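Long-range contacts in methionine gamma-lyase (Trichomonas vaginalis, PDB 1E5E), which is a pyridoxal-phosphate-dependent enzyme of the Cys/Met metabolism family, within the wider aminotransferase-like clan: residues A[183-188]-A[201-206]; A[75-80]-A[194-199]. One frame throughout, in Å; residues are numbered along the deposited sequence.

Contact 1. Residues A[183-188]-A[201-206]; sequences ADNTFC and DVVVHS. With PPJ (N-(hydroxy{3-hydroxy-2-methyl-5-[(phosphonooxy)methyl]pyridin-4-yl}methyl)norvaline), chain C.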
# COMPACT_ATOMS: atom_id res chain seq x y z
N ALA A 183 -21.01 22.93 -9.80
CA ALA A 183 -21.98 21.89 -9.40
C ALA A 183 -21.26 20.77 -8.65
O ALA A 183 -20.18 20.41 -9.13
CB ALA A 183 -22.63 21.34 -10.65
N ASP A 184 -21.77 20.31 -7.51
CA ASP A 184 -21.15 19.16 -6.82
C ASP A 184 -21.88 17.92 -7.34
O ASP A 184 -23.05 17.67 -7.06
CB ASP A 184 -21.17 19.32 -5.31
CG ASP A 184 -20.64 18.12 -4.54
OD1 ASP A 184 -20.51 17.02 -5.12
OD2 ASP A 184 -20.46 18.25 -3.31
N ASN A 185 -21.20 17.15 -8.19
CA ASN A 185 -21.72 16.02 -8.94
C ASN A 185 -21.45 14.68 -8.30
O ASN A 185 -21.55 13.66 -8.99
CB ASN A 185 -21.14 16.07 -10.37
CG ASN A 185 -21.91 15.25 -11.39
OD1 ASN A 185 -23.15 15.16 -11.28
ND2 ASN A 185 -21.25 14.59 -12.35
N THR A 186 -21.16 14.67 -7.01
CA THR A 186 -20.85 13.47 -6.26
C THR A 186 -21.94 12.41 -6.32
O THR A 186 -21.64 11.27 -6.60
CB THR A 186 -20.68 13.82 -4.77
OG1 THR A 186 -19.60 14.76 -4.60
CG2 THR A 186 -20.37 12.58 -3.94
N PHE A 187 -23.18 12.78 -6.03
CA PHE A 187 -24.31 11.83 -6.03
C PHE A 187 -24.52 11.23 -7.39
O PHE A 187 -24.91 10.06 -7.42
CB PHE A 187 -25.61 12.46 -5.54
CG PHE A 187 -25.73 12.50 -4.04
CD1 PHE A 187 -24.61 12.45 -3.22
CD2 PHE A 187 -26.97 12.66 -3.45
CE1 PHE A 187 -24.72 12.47 -1.85
CE2 PHE A 187 -27.10 12.67 -2.07
CZ PHE A 187 -25.98 12.57 -1.26
N CYS A 188 -24.21 11.94 -8.48
CA CYS A 188 -24.42 11.30 -9.77
C CYS A 188 -23.24 10.50 -10.30
O CYS A 188 -23.42 9.40 -10.88
CB CYS A 188 -24.72 12.38 -10.80
SG CYS A 188 -26.32 13.20 -10.68
N ASP A 201 -19.65 25.63 -14.95
CA ASP A 201 -18.25 25.92 -15.30
C ASP A 201 -17.27 24.94 -14.64
O ASP A 201 -16.22 24.64 -15.19
CB ASP A 201 -18.01 27.35 -14.76
CG ASP A 201 -18.89 28.35 -15.50
OD1 ASP A 201 -18.66 28.43 -16.73
OD2 ASP A 201 -19.76 29.05 -14.94
N VAL A 202 -17.52 24.63 -13.37
CA VAL A 202 -16.68 23.81 -12.53
C VAL A 202 -17.52 22.70 -11.90
O VAL A 202 -18.64 22.92 -11.43
CB VAL A 202 -16.04 24.60 -11.35
CG1 VAL A 202 -14.96 23.76 -10.69
CG2 VAL A 202 -15.43 25.93 -11.76
N VAL A 203 -16.99 21.48 -11.91
CA VAL A 203 -17.67 20.32 -11.34
C VAL A 203 -16.77 19.74 -10.26
O VAL A 203 -15.57 19.51 -10.48
CB VAL A 203 -17.96 19.22 -12.40
CG1 VAL A 203 -18.60 17.98 -11.75
CG2 VAL A 203 -18.85 19.76 -13.53
N VAL A 204 -17.30 19.57 -9.04
CA VAL A 204 -16.48 18.97 -7.98
C VAL A 204 -17.10 17.64 -7.57
O VAL A 204 -18.28 17.38 -7.86
CB VAL A 204 -16.38 19.90 -6.77
CG1 VAL A 204 -15.68 21.22 -7.14
CG2 VAL A 204 -17.77 20.26 -6.20
N HIS A 205 -16.29 16.78 -6.93
CA HIS A 205 -16.70 15.51 -6.40
C HIS A 205 -15.94 15.16 -5.11
O HIS A 205 -14.75 15.42 -4.98
CB HIS A 205 -16.33 14.29 -7.27
CG HIS A 205 -16.99 14.22 -8.61
ND1 HIS A 205 -18.18 13.54 -8.80
CD2 HIS A 205 -16.64 14.72 -9.81
CE1 HIS A 205 -18.52 13.63 -10.08
NE2 HIS A 205 -17.61 14.36 -10.71
N SER A 206 -16.65 14.44 -4.27
CA SER A 206 -16.07 13.72 -3.16
C SER A 206 -15.83 12.36 -3.86
O SER A 206 -16.75 11.56 -4.05
CB SER A 206 -16.99 13.48 -1.98
OG SER A 206 -16.39 12.53 -1.08
N1 PPJ C . -19.77 16.69 -1.32
C2 PPJ C . -20.79 15.82 -1.11
C6 PPJ C . -18.74 16.79 -0.44
C2A PPJ C . -22.07 15.91 -1.68
C3 PPJ C . -20.61 14.93 -0.03
O3 PPJ C . -21.66 14.20 0.24
C4 PPJ C . -19.46 14.89 0.76
C4A PPJ C . -19.40 13.95 1.82
C5 PPJ C . -18.50 15.89 0.61
N PPJ C . -20.49 13.44 2.44
C5A PPJ C . -17.21 15.87 1.23
OP4 PPJ C . -16.48 14.97 0.66
P PPJ C . -15.37 14.35 1.63
OP1 PPJ C . -14.53 13.36 0.70
OP2 PPJ C . -16.08 13.60 2.80
OP3 PPJ C . -14.41 15.48 2.22
CA PPJ C . -20.46 12.47 3.39
CB PPJ C . -19.50 12.51 4.51
C PPJ C . -21.76 12.07 3.83
CG PPJ C . -19.58 13.54 5.59
CD PPJ C . -20.19 12.94 6.76
O PPJ C . -22.77 12.69 3.35
OXT PPJ C . -21.98 10.86 4.29
O HOH W 1 -19.21 11.09 -8.04
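The pocket for N-(hydroxy{3-hydroxy-2-methyl-5-[(phosphonooxy)methyl]pyridin-4-yl}methyl)norvaline is partly built here, where Thr186 meets Ser206. Thr186 OG1 accepts a nearly straight hydrogen bond from Ser206 N (3.0 Å, 166°). Both segments also touch the ligand. Ser206 OG donates to the phosphate oxygen OP1 at 2.7 Å. Its OG is turned anti to the backbone N (chi1 168°), which brings it to the phosphate. Asp184 OD2 comes to 2.6 Å from the ring nitrogen N1. Asp184 OD1 accepts from Thr186 N at 3.1 Å and closes an Asx turn. This bond should restrain rotation of the carboxylate. Behind the pocket, strands 180-184 and 202-206 run parallel as neighbours in the seven-stranded sheet of this aminotransferase-like fold. Both backbone polar atoms of Val204 are used: Val204 N donates to Ala183 O, and Val204 O accepts from Asn185 N at 2.9 Å. Val204 CG2 packs on Asp184 CB, on the sheet face that helix 86-97 covers. Val203, on the other face, touches Asn185 CB with CG1. The Asn185 and His205 side chains lie side by side, amide and ring 53° apart; Glu75 accepts from Asn185 ND2 and is bonded to His205 NE2. At the far side of the imidazole, one water joins His205 ND1 (2.8 Å) to Thr186 O.

Contact 2. Residues A[75-80]-A[194-199]; sequences EKTEAC and NPVDFG
Lys76 reaches across Asn194 and Asp197 just after the end of helix 62-75. Lys76 has positive phi and ends that helix in a Schellman motif. Lys76 CB points toward the 3-10 segment 195-198 and lies 4.4 Å from Val196 CG2. CG follows, anti to the carbonyl carbon (chi1 -62°), and beyond it the chain is extended. CG and then CD pass the amide oxygen of Asn194, with Lys76 CD at 3.8 Å from Asn194 OD1. The two side chains cross at about a right angle. CD also comes near Asp197 OD1, and CE still borders Asn194 OD1. At the tip, Lys76 NZ donates to a water at 2.7 Å. The same water donates to Asn194 OD1 and to Asp197 OD2.

Glu75 makes the direct polar bond. Asn194 ND2 donates to Glu75 OE1 at 3.1 Å, from well above the carboxylate plane, in a bent hydrogen bond (136° at the hydrogen). A second water donates to Glu75 O and OE1 and accepts from Val196 N. Glu75 OE2 turns to His205 and Asn185. Apolar contact is small: Val196 CG1 touches Thr77 CG2 at 3.7 Å. Val196 CG2 also packs against the carbonyl oxygen Glu75 O. Beyond Thr77 the chain enters strand 79-83 through a classic beta bulge, Glu78 and Ala79 facing Gly224.

Lys76 NZ stays 4.5 Å from Asp197 OD1, beyond a salt bridge. The water bridges Lys76 NZ to Asp197 OD2 instead. At this distance the charges probably still attract each other, while the buried Glu75 carboxylate is shared among several donors.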
# COMPACT_ATOMS: atom_id res chain seq x y z
N GLU A 75 -15.84 13.62 -17.47
CA GLU A 75 -16.67 14.77 -17.24
C GLU A 75 -16.74 15.75 -18.42
O GLU A 75 -17.36 16.80 -18.39
CB GLU A 75 -16.20 15.51 -15.98
CG GLU A 75 -16.61 14.72 -14.71
CD GLU A 75 -18.10 14.89 -14.37
OE1 GLU A 75 -18.87 15.32 -15.26
OE2 GLU A 75 -18.55 14.55 -13.26
N LYS A 76 -15.98 15.49 -19.46
CA LYS A 76 -15.78 16.28 -20.64
C LYS A 76 -15.25 17.66 -20.29
O LYS A 76 -15.72 18.67 -20.83
CB LYS A 76 -17.09 16.35 -21.45
CG LYS A 76 -17.59 15.00 -21.96
CD LYS A 76 -18.95 15.21 -22.67
CE LYS A 76 -19.23 14.02 -23.58
NZ LYS A 76 -20.70 13.85 -23.87
N THR A 77 -14.28 17.75 -19.38
CA THR A 77 -13.72 19.04 -18.99
C THR A 77 -12.30 19.13 -19.54
O THR A 77 -11.74 18.05 -19.80
CB THR A 77 -13.72 19.23 -17.47
OG1 THR A 77 -12.98 18.16 -16.88
CG2 THR A 77 -15.15 19.27 -16.93
N GLU A 78 -11.70 20.30 -19.67
CA GLU A 78 -10.32 20.29 -20.16
C GLU A 78 -9.36 19.66 -19.14
O GLU A 78 -8.31 19.16 -19.52
CB GLU A 78 -9.83 21.75 -20.36
CG GLU A 78 -10.69 22.40 -21.46
CD GLU A 78 -10.32 23.85 -21.72
OE1 GLU A 78 -9.66 24.54 -20.93
OE2 GLU A 78 -10.75 24.34 -22.79
N ALA A 79 -9.62 19.82 -17.85
CA ALA A 79 -8.64 19.43 -16.85
C ALA A 79 -9.36 18.92 -15.61
O ALA A 79 -10.58 19.09 -15.48
CB ALA A 79 -7.74 20.63 -16.52
N CYS A 80 -8.57 18.39 -14.70
CA CYS A 80 -9.05 17.90 -13.42
C CYS A 80 -7.89 17.96 -12.44
O CYS A 80 -6.72 17.70 -12.73
CB CYS A 80 -9.59 16.45 -13.60
SG CYS A 80 -9.90 15.63 -12.01
N ASN A 194 -22.96 14.80 -16.70
CA ASN A 194 -21.81 15.66 -17.01
C ASN A 194 -22.37 17.08 -16.94
O ASN A 194 -22.89 17.65 -17.91
CB ASN A 194 -21.26 15.39 -18.42
CG ASN A 194 -20.58 14.05 -18.52
OD1 ASN A 194 -20.46 13.46 -19.61
ND2 ASN A 194 -20.10 13.46 -17.42
N PRO A 195 -22.33 17.73 -15.78
CA PRO A 195 -22.93 19.03 -15.60
C PRO A 195 -22.47 20.09 -16.58
O PRO A 195 -23.33 20.96 -16.90
CB PRO A 195 -22.67 19.41 -14.15
CG PRO A 195 -22.37 18.08 -13.48
CD PRO A 195 -21.76 17.19 -14.51
N VAL A 196 -21.28 20.06 -17.16
CA VAL A 196 -20.84 21.03 -18.14
C VAL A 196 -21.75 21.02 -19.37
O VAL A 196 -21.81 22.05 -20.03
CB VAL A 196 -19.39 20.88 -18.64
CG1 VAL A 196 -18.43 20.96 -17.45
CG2 VAL A 196 -19.20 19.56 -19.40
N ASP A 197 -22.46 19.93 -19.68
CA ASP A 197 -23.39 19.85 -20.77
C ASP A 197 -24.48 20.94 -20.63
O ASP A 197 -25.15 21.28 -21.60
CB ASP A 197 -24.14 18.52 -20.85
CG ASP A 197 -23.28 17.34 -21.28
OD1 ASP A 197 -22.19 17.57 -21.84
OD2 ASP A 197 -23.70 16.19 -21.02
N PHE A 198 -24.80 21.34 -19.41
CA PHE A 198 -25.83 22.29 -19.07
C PHE A 198 -25.34 23.72 -18.86
O PHE A 198 -26.19 24.59 -18.56
CB PHE A 198 -26.61 21.79 -17.82
CG PHE A 198 -27.17 20.43 -18.20
CD1 PHE A 198 -28.34 20.26 -18.90
CD2 PHE A 198 -26.45 19.30 -17.85
CE1 PHE A 198 -28.79 18.99 -19.23
CE2 PHE A 198 -26.89 18.04 -18.17
CZ PHE A 198 -28.07 17.87 -18.87
N GLY A 199 -24.05 23.98 -19.03
CA GLY A 199 -23.46 25.29 -18.91
C GLY A 199 -22.65 25.45 -17.63
O GLY A 199 -22.16 26.55 -17.32
O HOH W 2 -19.28 17.78 -16.66
O HOH W 3 -22.33 13.97 -21.70

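From the N terminus, helix 62-75 leads into 75-80, the first half of contact 2. The chain then runs through most of the large sheet before reaching 183-188, which opens contact 1. Next comes 194-199, which closes contact 2 over 113 intervening residues. Last is 201-206, which closes contact 1 over only 12, none in helix or strand. The two loops therefore cross. Contact 1 joins neighbouring parallel strands inside the sheet. Contact 2 ties the connection between those strands to the end of helix 62-75 and the turn that leads into strand 79-83. Glu75, from contact 2, joins the two contacts.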